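Local atomic coordinates of beta-galactosidase (Marinomonas sp. ef1, PDB entry 6Y2K), a protein that hydrolyses terminal beta-galactosides, acting as a hexameric, cold-active GH42 beta-galactosidase from an Antarctic bacterium. Residues Asp238-Tyr243 with Val261-Ser266; Arg309-Glu314 with Ala346-Tyr351; Asp527-His532 with Gly544-Trp549. One frame throughout, in Å; residues are numbered along the deposited sequence.

Interaction 1 (Asp238-Tyr243 with Val261-Ser266); sequences DLVHNY and VASWDS
S263 and H241 meet where two neighbouring parallel strands of the (beta/alpha)8 barrel, 238-244 and 261-266, lie side by side as the strands of one beta-alpha-beta unit. The carbonyl oxygen of H241 is gripped twice by the same serine: S263 N reaches H241 O at 3.1 Å, nearly in line with the carbonyl bond, and S263 OG comes in from above the carbonyl plane at 2.7 Å. The hydroxyl gets there because chi1 of 72° sets it between the serine's own backbone N and carbonyl carbon. In return, S263 O accepts an almost straight bond (170°) from Y243 N.

On the face that carries V240, N242 and S263, the CG2 methyl of V240 rests on S263 OG and on V261 CB. N242 ND2 makes a weak bond to D265 OD2, the amide and carboxylate planes 64° apart. On the other face the ring of Y243 presents its edge to A262, Y243 CE2 lying 3.8 Å from A262 CB. Farther out, N141 takes the amide nitrogen of N242 and E142 the amide oxygen, which fixes the flip of the group, and T139 and Y143 hold the two ring nitrogens of H241. A water joins Y243 OH, 2.8 Å away, to V261 O.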
loop_
_atom_site.group_PDB
_atom_site.type_symbol
_atom_site.label_atom_id
_atom_site.label_comp_id
_atom_site.label_asym_id
_atom_site.label_seq_id
_atom_site.Cartn_x
_atom_site.Cartn_y
_atom_site.Cartn_z
ATOM N N ASP A 238 -44.187 -28.771 -26.631
ATOM C CA ASP A 238 -42.843 -28.204 -26.754
ATOM C C ASP A 238 -41.835 -29.074 -26.012
ATOM O O ASP A 238 -41.995 -29.322 -24.821
ATOM C CB ASP A 238 -42.776 -26.791 -26.168
ATOM C CG ASP A 238 -43.522 -25.765 -26.999
ATOM O OD1 ASP A 238 -43.508 -25.849 -28.240
ATOM O OD2 ASP A 238 -44.072 -24.833 -26.399
ATOM N N LEU A 239 -40.819 -29.548 -26.722
ATOM C CA LEU A 239 -39.740 -30.322 -26.102
ATOM C C LEU A 239 -38.589 -29.368 -25.801
ATOM O O LEU A 239 -38.157 -28.604 -26.671
ATOM C CB LEU A 239 -39.305 -31.462 -27.019
ATOM C CG LEU A 239 -40.451 -32.356 -27.536
ATOM C CD1 LEU A 239 -39.904 -33.497 -28.365
ATOM C CD2 LEU A 239 -41.286 -32.894 -26.383
ATOM N N VAL A 240 -38.113 -29.423 -24.561
ATOM C CA VAL A 240 -37.150 -28.464 -24.034
ATOM C C VAL A 240 -36.134 -29.200 -23.168
ATOM O O VAL A 240 -36.431 -30.272 -22.627
ATOM C CB VAL A 240 -37.882 -27.344 -23.235
ATOM C CG1 VAL A 240 -38.629 -27.886 -22.027
ATOM C CG2 VAL A 240 -36.934 -26.227 -22.809
ATOM N N HIS A 241 -34.932 -28.639 -23.075
ATOM C CA HIS A 241 -33.976 -29.035 -22.057
ATOM C C HIS A 241 -33.496 -27.802 -21.285
ATOM O O HIS A 241 -33.528 -26.678 -21.812
ATOM C CB HIS A 241 -32.790 -29.808 -22.642
ATOM C CG HIS A 241 -31.902 -30.366 -21.580
ATOM N ND1 HIS A 241 -32.268 -31.445 -20.806
ATOM C CD2 HIS A 241 -30.724 -29.924 -21.077
ATOM C CE1 HIS A 241 -31.335 -31.670 -19.900
ATOM N NE2 HIS A 241 -30.389 -30.759 -20.039
ATOM N N ASN A 242 -33.094 -28.015 -20.029
ATOM C CA ASN A 242 -32.633 -26.928 -19.157
ATOM C C ASN A 242 -31.096 -26.897 -19.069
ATOM O O ASN A 242 -30.481 -27.722 -18.402
ATOM C CB ASN A 242 -33.325 -26.959 -17.774
ATOM C CG ASN A 242 -33.114 -28.258 -17.005
ATOM O OD1 ASN A 242 -32.954 -29.336 -17.584
ATOM N ND2 ASN A 242 -33.123 -28.155 -15.678
ATOM N N TYR A 243 -30.509 -25.933 -19.779
ATOM C CA TYR A 243 -29.062 -25.719 -19.836
ATOM C C TYR A 243 -28.603 -24.831 -18.679
ATOM O O TYR A 243 -29.424 -24.318 -17.909
ATOM C CB TYR A 243 -28.675 -25.083 -21.173
ATOM C CG TYR A 243 -29.210 -25.818 -22.381
ATOM C CD1 TYR A 243 -28.906 -27.160 -22.589
ATOM C CD2 TYR A 243 -30.004 -25.167 -23.330
ATOM C CE1 TYR A 243 -29.387 -27.844 -23.704
ATOM C CE2 TYR A 243 -30.486 -25.841 -24.452
ATOM C CZ TYR A 243 -30.178 -27.182 -24.636
ATOM O OH TYR A 243 -30.655 -27.861 -25.752
ATOM N N VAL A 261 -37.311 -25.671 -27.837
ATOM C CA VAL A 261 -37.019 -24.518 -26.992
ATOM C C VAL A 261 -35.701 -24.768 -26.262
ATOM O O VAL A 261 -35.429 -25.899 -25.851
ATOM C CB VAL A 261 -38.115 -24.314 -25.914
ATOM C CG1 VAL A 261 -37.796 -23.107 -25.038
ATOM C CG2 VAL A 261 -39.501 -24.178 -26.549
ATOM N N ALA A 262 -34.899 -23.715 -26.114
ATOM C CA ALA A 262 -33.735 -23.740 -25.233
ATOM C C ALA A 262 -34.141 -23.044 -23.949
ATOM O O ALA A 262 -34.581 -21.899 -23.982
ATOM C CB ALA A 262 -32.562 -23.022 -25.870
ATOM N N SER A 263 -34.020 -23.738 -22.824
ATOM C CA SER A 263 -34.227 -23.115 -21.525
ATOM C C SER A 263 -32.935 -23.175 -20.747
ATOM O O SER A 263 -32.057 -23.985 -21.054
ATOM C CB SER A 263 -35.350 -23.787 -20.739
ATOM O OG SER A 263 -34.985 -25.062 -20.264
ATOM N N TRP A 264 -32.805 -22.306 -19.752
ATOM C CA TRP A 264 -31.620 -22.343 -18.904
ATOM C C TRP A 264 -31.872 -21.889 -17.484
ATOM O O TRP A 264 -32.942 -21.357 -17.156
ATOM C CB TRP A 264 -30.442 -21.612 -19.569
ATOM C CG TRP A 264 -30.429 -20.142 -19.389
ATOM C CD1 TRP A 264 -31.246 -19.236 -19.993
ATOM C CD2 TRP A 264 -29.524 -19.393 -18.571
ATOM N NE1 TRP A 264 -30.918 -17.960 -19.589
ATOM C CE2 TRP A 264 -29.862 -18.027 -18.717
ATOM C CE3 TRP A 264 -28.452 -19.742 -17.737
ATOM C CZ2 TRP A 264 -29.177 -17.012 -18.044
ATOM C CZ3 TRP A 264 -27.769 -18.731 -17.061
ATOM C CH2 TRP A 264 -28.129 -17.383 -17.227
ATOM N N ASP A 265 -30.875 -22.149 -16.642
ATOM C CA ASP A 265 -31.001 -22.052 -15.207
ATOM C C ASP A 265 -30.048 -20.974 -14.700
ATOM O O ASP A 265 -28.828 -21.169 -14.703
ATOM C CB ASP A 265 -30.704 -23.423 -14.583
ATOM C CG ASP A 265 -31.668 -24.517 -15.060
ATOM O OD1 ASP A 265 -32.741 -24.179 -15.583
ATOM O OD2 ASP A 265 -31.369 -25.721 -14.901
ATOM N N SER A 266 -30.623 -19.847 -14.275
ATOM C CA SER A 266 -29.890 -18.626 -13.956
ATOM C C SER A 266 -29.841 -18.376 -12.458
ATOM O O SER A 266 -30.872 -18.125 -11.812
ATOM C CB SER A 266 -30.525 -17.411 -14.633
ATOM O OG SER A 266 -29.778 -16.232 -14.334
HETATM O O HOH W 1 -32.771 -26.497 -26.917
#

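Interaction 2 (Arg309-Glu314 with Ala346-Tyr351); sequences RLWIME and AELVSY
E347 reaches across to R309 and W311 where strand 348-352, the last of the barrel, lies against its parallel neighbour 310-315; the two strands belong to one beta-alpha-beta unit, connected through helix 333-343. E347 CB lies beside the pyrrole part of the W311 indole, 3.7 Å from W311 CD1. E347 CG passes 4.0 Å from L310 O, the oxygen that accepts the glutamate's own backbone NH. From there the chain runs extended to a carboxylate that R309 takes side-on with two nitrogens, one for each oxygen. E347 OE2 receives R309 NE at 2.9 Å, and E347 OE1 receives R309 NH2 at 3.0 Å through its syn lone pair; guanidinium and carboxylate are nearly coplanar, 28° apart. E347 OE1 has a second donor, W311 NE1 at 2.8 Å, which lies above the carboxylate plane although the oxygen stays in the plane of the indole.

One face of that indole is covered by L348, whose CD2 sits 3.9 Å from the centroid of the six-membered ring of W311. Farther along, I312 N bonds to L348 O and S350 N to I312 O, and S350 OG adds a bond to M313 O at 2.9 Å. R309 also pairs with D238 through NH1. A carboxylate held by three N-H groups, two of them from a cation, is probably stabilised as the anion, and the paired grip should resist its rotation.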
loop_
_atom_site.group_PDB
_atom_site.type_symbol
_atom_site.label_atom_id
_atom_site.label_comp_id
_atom_site.label_asym_id
_atom_site.label_seq_id
_atom_site.Cartn_x
_atom_site.Cartn_y
_atom_site.Cartn_z
ATOM N N ARG A 309 -36.322 -19.393 -29.779
ATOM C CA ARG A 309 -37.161 -19.677 -28.611
ATOM C C ARG A 309 -36.351 -19.936 -27.321
ATOM O O ARG A 309 -35.618 -20.935 -27.213
ATOM C CB ARG A 309 -38.063 -20.863 -28.919
ATOM C CG ARG A 309 -39.002 -20.599 -30.093
ATOM C CD ARG A 309 -40.127 -21.617 -30.153
ATOM N NE ARG A 309 -40.984 -21.550 -28.973
ATOM C CZ ARG A 309 -41.839 -22.505 -28.594
ATOM N NH1 ARG A 309 -41.959 -23.638 -29.288
ATOM N NH2 ARG A 309 -42.578 -22.333 -27.504
ATOM N N LEU A 310 -36.514 -19.023 -26.363
ATOM C CA LEU A 310 -35.765 -18.997 -25.108
ATOM C C LEU A 310 -36.733 -19.008 -23.946
ATOM O O LEU A 310 -37.668 -18.212 -23.941
ATOM C CB LEU A 310 -34.957 -17.697 -25.028
ATOM C CG LEU A 310 -34.251 -17.352 -23.705
ATOM C CD1 LEU A 310 -33.121 -18.336 -23.440
ATOM C CD2 LEU A 310 -33.727 -15.926 -23.727
ATOM N N TRP A 311 -36.503 -19.903 -22.980
ATOM C CA TRP A 311 -37.118 -19.848 -21.657
ATOM C C TRP A 311 -36.018 -19.787 -20.596
ATOM O O TRP A 311 -34.874 -20.167 -20.852
ATOM C CB TRP A 311 -37.953 -21.099 -21.347
ATOM C CG TRP A 311 -39.154 -21.383 -22.214
ATOM C CD1 TRP A 311 -39.683 -20.605 -23.196
ATOM C CD2 TRP A 311 -39.986 -22.542 -22.132
ATOM N NE1 TRP A 311 -40.783 -21.214 -23.754
ATOM C CE2 TRP A 311 -40.996 -22.406 -23.110
ATOM C CE3 TRP A 311 -39.971 -23.688 -21.329
ATOM C CZ2 TRP A 311 -41.985 -23.383 -23.314
ATOM C CZ3 TRP A 311 -40.959 -24.667 -21.532
ATOM C CH2 TRP A 311 -41.957 -24.497 -22.513
ATOM N N ILE A 312 -36.373 -19.315 -19.405
ATOM C CA ILE A 312 -35.561 -19.532 -18.218
ATOM C C ILE A 312 -36.356 -20.554 -17.406
ATOM O O ILE A 312 -37.413 -20.229 -16.873
ATOM C CB ILE A 312 -35.316 -18.233 -17.410
ATOM C CG1 ILE A 312 -34.219 -17.373 -18.062
ATOM C CG2 ILE A 312 -34.857 -18.556 -15.983
ATOM C CD1 ILE A 312 -34.473 -16.934 -19.486
ATOM N N MET A 313 -35.870 -21.795 -17.354
ATOM C CA MET A 313 -36.549 -22.862 -16.617
ATOM C C MET A 313 -36.383 -22.718 -15.110
ATOM O O MET A 313 -37.276 -23.101 -14.366
ATOM C CB MET A 313 -36.034 -24.234 -17.047
ATOM C CG MET A 313 -36.852 -25.410 -16.538
ATOM S SD MET A 313 -38.513 -25.421 -17.261
ATOM C CE MET A 313 -38.140 -26.098 -18.865
ATOM N N GLU A 314 -35.236 -22.196 -14.666
ATOM C CA GLU A 314 -34.946 -22.022 -13.237
ATOM C C GLU A 314 -34.332 -20.642 -12.983
ATOM O O GLU A 314 -33.215 -20.363 -13.425
ATOM C CB GLU A 314 -33.986 -23.112 -12.729
ATOM C CG GLU A 314 -34.454 -24.555 -12.931
ATOM C CD GLU A 314 -33.455 -25.592 -12.451
ATOM O OE1 GLU A 314 -32.489 -25.213 -11.760
ATOM O OE2 GLU A 314 -33.626 -26.803 -12.758
ATOM N N ALA A 346 -37.128 -13.851 -23.774
ATOM C CA ALA A 346 -37.605 -15.024 -23.060
ATOM C C ALA A 346 -39.129 -15.049 -23.096
ATOM O O ALA A 346 -39.766 -14.045 -22.767
ATOM C CB ALA A 346 -37.119 -15.018 -21.621
ATOM N N GLU A 347 -39.694 -16.178 -23.529
ATOM C CA GLU A 347 -41.151 -16.381 -23.530
ATOM C C GLU A 347 -41.654 -16.578 -22.111
ATOM O O GLU A 347 -42.752 -16.129 -21.760
ATOM C CB GLU A 347 -41.527 -17.630 -24.335
ATOM C CG GLU A 347 -41.125 -17.617 -25.804
ATOM C CD GLU A 347 -41.557 -18.881 -26.549
ATOM O OE1 GLU A 347 -42.022 -19.863 -25.918
ATOM O OE2 GLU A 347 -41.409 -18.904 -27.792
ATOM N N LEU A 348 -40.842 -17.269 -21.313
ATOM C CA LEU A 348 -41.224 -17.743 -19.993
ATOM C C LEU A 348 -40.045 -17.584 -19.042
ATOM O O LEU A 348 -38.934 -17.909 -19.419
ATOM C CB LEU A 348 -41.588 -19.222 -20.098
ATOM C CG LEU A 348 -41.880 -19.992 -18.814
ATOM C CD1 LEU A 348 -43.112 -19.407 -18.142
ATOM C CD2 LEU A 348 -42.067 -21.463 -19.145
ATOM N N VAL A 349 -40.300 -17.089 -17.830
ATOM C CA VAL A 349 -39.331 -17.123 -16.733
ATOM C C VAL A 349 -39.931 -17.933 -15.588
ATOM O O VAL A 349 -40.941 -17.529 -14.999
ATOM C CB VAL A 349 -38.971 -15.703 -16.249
ATOM C CG1 VAL A 349 -38.160 -15.734 -14.954
ATOM C CG2 VAL A 349 -38.213 -14.971 -17.347
ATOM N N SER A 350 -39.305 -19.067 -15.283
ATOM C CA SER A 350 -39.784 -19.985 -14.257
ATOM C C SER A 350 -38.829 -19.982 -13.058
ATOM O O SER A 350 -37.620 -20.144 -13.230
ATOM C CB SER A 350 -39.962 -21.394 -14.860
ATOM O OG SER A 350 -40.073 -22.399 -13.872
ATOM N N TYR A 351 -39.377 -19.799 -11.862
ATOM C CA TYR A 351 -38.574 -19.777 -10.646
ATOM C C TYR A 351 -38.351 -21.185 -10.103
ATOM O O TYR A 351 -38.950 -22.147 -10.584
ATOM C CB TYR A 351 -39.236 -18.901 -9.581
ATOM C CG TYR A 351 -39.563 -17.503 -10.054
ATOM C CD1 TYR A 351 -38.579 -16.526 -10.126
ATOM C CD2 TYR A 351 -40.855 -17.159 -10.427
ATOM C CE1 TYR A 351 -38.872 -15.246 -10.558
ATOM C CE2 TYR A 351 -41.158 -15.882 -10.860
ATOM C CZ TYR A 351 -40.163 -14.930 -10.923
ATOM O OH TYR A 351 -40.460 -13.657 -11.354
#

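Interaction 3 (Asp527-His532 with Gly544-Trp549); sequences DALPEH and GKLKHW
E531 OE1 accepts the shortest polar bond between 527-532 and 544-549, from H548 NE2 at 2.6 Å, a His-carboxylate pair at the turn where strand 544-547 of the mixed sheet gives way to strand 549-555 of a two-stranded antiparallel sheet. The oxygen lies in the imidazole plane and is met on its syn side, somewhat out of the carboxylate plane, the N-H pointing at it nearly straight (170°), while ring and carboxylate planes stand 52° apart. A bend at chi2 (69°) folds the glutamate chain back toward the histidine. CG of K547 lies over the centre of one face of the H548 ring, and the lysine runs on toward the other carboxylate oxygen without touching it: K547 NZ and E531 OE2 are 4.7 Å apart, bridged by two waters that donate to E531 OE2 and accept from K547 NZ, one of them only weakly from the lysine. This arrangement would be expected to support a negative charge on the glutamate.

H548 is held by its backbone as well. H548 O receives L529 N at 2.8 Å from above the carbonyl plane, and another water links H548 N to P530 O. Next to the L529 N-H548 O bond, A528 and W549 form a non-hydrogen-bonded antiparallel pair, with A528 CB near CZ3 of the indole; W549 NE1 turns to E551, and R496 makes a cation-pi contact with the ring.

The contact belongs to the trimerisation domain and borders another subunit of the hexamer: D527 OD1 forms a salt bridge with R288 of that second subunit, and OD2 bonds to H550 of its own chain. L529 also packs on R288 of the second subunit, whereas within the chain L529 CD1 meets L546 CD1 at 4.1 Å.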
loop_
_atom_site.group_PDB
_atom_site.type_symbol
_atom_site.label_atom_id
_atom_site.label_comp_id
_atom_site.label_asym_id
_atom_site.label_seq_id
_atom_site.Cartn_x
_atom_site.Cartn_y
_atom_site.Cartn_z
ATOM N N ASP A 527 3.379 -14.819 -28.686
ATOM C CA ASP A 527 3.900 -14.416 -27.387
ATOM C C ASP A 527 2.747 -14.644 -26.389
ATOM O O ASP A 527 1.772 -13.878 -26.370
ATOM C CB ASP A 527 4.333 -12.940 -27.477
ATOM C CG ASP A 527 4.891 -12.373 -26.181
ATOM O OD1 ASP A 527 5.518 -13.108 -25.401
ATOM O OD2 ASP A 527 4.737 -11.153 -25.951
ATOM N N ALA A 528 2.836 -15.730 -25.615
ATOM C CA ALA A 528 1.774 -16.143 -24.705
ATOM C C ALA A 528 2.166 -15.716 -23.294
ATOM O O ALA A 528 3.182 -16.173 -22.761
ATOM C CB ALA A 528 1.551 -17.643 -24.798
ATOM N N LEU A 529 1.358 -14.829 -22.704
ATOM C CA LEU A 529 1.799 -13.988 -21.586
ATOM C C LEU A 529 1.124 -14.250 -20.235
ATOM O O LEU A 529 -0.072 -14.570 -20.179
ATOM C CB LEU A 529 1.592 -12.512 -21.954
ATOM C CG LEU A 529 2.497 -11.932 -23.043
ATOM C CD1 LEU A 529 1.974 -10.576 -23.500
ATOM C CD2 LEU A 529 3.947 -11.825 -22.584
ATOM N N PRO A 530 1.887 -14.067 -19.130
ATOM C CA PRO A 530 1.283 -14.061 -17.812
ATOM C C PRO A 530 0.604 -12.717 -17.559
ATOM O O PRO A 530 0.850 -11.738 -18.289
ATOM C CB PRO A 530 2.485 -14.246 -16.882
ATOM C CG PRO A 530 3.610 -13.570 -17.601
ATOM C CD PRO A 530 3.335 -13.769 -19.067
ATOM N N GLU A 531 -0.216 -12.669 -16.511
ATOM C CA GLU A 531 -0.971 -11.459 -16.144
ATOM C C GLU A 531 -0.067 -10.249 -15.863
ATOM O O GLU A 531 -0.448 -9.102 -16.137
ATOM C CB GLU A 531 -1.854 -11.757 -14.920
ATOM C CG GLU A 531 -2.860 -10.669 -14.545
ATOM C CD GLU A 531 -4.002 -10.507 -15.543
ATOM O OE1 GLU A 531 -4.318 -11.438 -16.302
ATOM O OE2 GLU A 531 -4.605 -9.427 -15.559
ATOM N N HIS A 532 1.134 -10.504 -15.347
ATOM C CA HIS A 532 2.052 -9.434 -14.931
ATOM C C HIS A 532 2.744 -8.618 -16.028
ATOM O O HIS A 532 3.359 -7.596 -15.729
ATOM C CB HIS A 532 3.102 -9.961 -13.925
ATOM C CG HIS A 532 4.038 -11.009 -14.470
ATOM N ND1 HIS A 532 5.043 -10.723 -15.372
ATOM C CD2 HIS A 532 4.161 -12.330 -14.177
ATOM C CE1 HIS A 532 5.721 -11.830 -15.635
ATOM N NE2 HIS A 532 5.213 -12.817 -14.914
ATOM N N GLY A 544 -3.866 1.917 -24.911
ATOM C CA GLY A 544 -4.172 1.059 -23.783
ATOM C C GLY A 544 -3.146 -0.047 -23.681
ATOM O O GLY A 544 -1.974 0.162 -24.010
ATOM N N LYS A 545 -3.594 -1.216 -23.230
ATOM C CA LYS A 545 -2.745 -2.392 -23.102
ATOM C C LYS A 545 -3.373 -3.621 -23.747
ATOM O O LYS A 545 -4.585 -3.668 -24.016
ATOM C CB LYS A 545 -2.472 -2.689 -21.626
ATOM C CG LYS A 545 -1.870 -1.527 -20.859
ATOM C CD LYS A 545 -1.659 -1.894 -19.400
ATOM C CE LYS A 545 -0.855 -0.834 -18.671
ATOM N NZ LYS A 545 -0.899 -1.111 -17.209
ATOM N N LEU A 546 -2.514 -4.609 -23.993
ATOM C CA LEU A 546 -2.917 -5.963 -24.339
ATOM C C LEU A 546 -2.425 -6.911 -23.253
ATOM O O LEU A 546 -1.456 -6.612 -22.557
ATOM C CB LEU A 546 -2.348 -6.360 -25.697
ATOM C CG LEU A 546 -0.836 -6.595 -25.823
ATOM C CD1 LEU A 546 -0.457 -8.051 -25.549
ATOM C CD2 LEU A 546 -0.388 -6.193 -27.216
ATOM N N LYS A 547 -3.090 -8.056 -23.123
ATOM C CA LYS A 547 -2.730 -9.072 -22.139
ATOM C C LYS A 547 -2.948 -10.478 -22.682
ATOM O O LYS A 547 -3.720 -10.673 -23.621
ATOM C CB LYS A 547 -3.530 -8.884 -20.848
ATOM C CG LYS A 547 -5.039 -8.834 -21.021
ATOM C CD LYS A 547 -5.711 -8.353 -19.736
ATOM C CE LYS A 547 -7.232 -8.300 -19.877
ATOM N NZ LYS A 547 -7.888 -8.039 -18.556
ATOM N N HIS A 548 -2.220 -11.436 -22.114
ATOM C CA HIS A 548 -2.439 -12.890 -22.283
ATOM C C HIS A 548 -1.965 -13.502 -23.593
ATOM O O HIS A 548 -1.325 -14.568 -23.583
ATOM C CB HIS A 548 -3.911 -13.296 -22.048
ATOM C CG HIS A 548 -4.485 -12.794 -20.759
ATOM N ND1 HIS A 548 -5.832 -12.548 -20.594
ATOM C CD2 HIS A 548 -3.898 -12.496 -19.574
ATOM C CE1 HIS A 548 -6.048 -12.115 -19.364
ATOM N NE2 HIS A 548 -4.892 -12.076 -18.725
ATOM N N TRP A 549 -2.313 -12.861 -24.707
ATOM C CA TRP A 549 -2.091 -13.394 -26.043
ATOM C C TRP A 549 -1.675 -12.258 -26.981
ATOM O O TRP A 549 -2.369 -11.257 -27.092
ATOM C CB TRP A 549 -3.380 -14.042 -26.540
ATOM C CG TRP A 549 -3.196 -14.914 -27.724
ATOM C CD1 TRP A 549 -3.376 -14.572 -29.034
ATOM C CD2 TRP A 549 -2.789 -16.279 -27.718
ATOM N NE1 TRP A 549 -3.103 -15.645 -29.848
ATOM C CE2 TRP A 549 -2.744 -16.709 -29.064
ATOM C CE3 TRP A 549 -2.456 -17.186 -26.701
ATOM C CZ2 TRP A 549 -2.385 -18.016 -29.426
ATOM C CZ3 TRP A 549 -2.096 -18.481 -27.056
ATOM C CH2 TRP A 549 -2.062 -18.885 -28.414
HETATM O O HOH W 2 -0.631 -10.293 -19.983
HETATM O O HOH W 3 -7.008 -9.851 -16.672
HETATM O O HOH W 4 -5.792 -6.972 -16.042
#

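In the fold
Along the chain the three contacts follow in series. Interactions 1 and 2 belong to the eight-stranded barrel, joining strands five and six and strands seven and eight; their centres are about 7 Å apart. Strands 261-266 and 310-315 are neighbours, so the two contacts touch directly: S266 N probably bonds to E314 O, and D265 packs against E314. Interaction 3 stands apart, its centre about 37 Å from that of interaction 1 and 38 Å from that of interaction 2, in the trimerisation domain beside a second subunit. The example thus pairs a continuous barrel wall, untouched at these segments by other chains, with a distant contact that borders a second subunit of the hexamer.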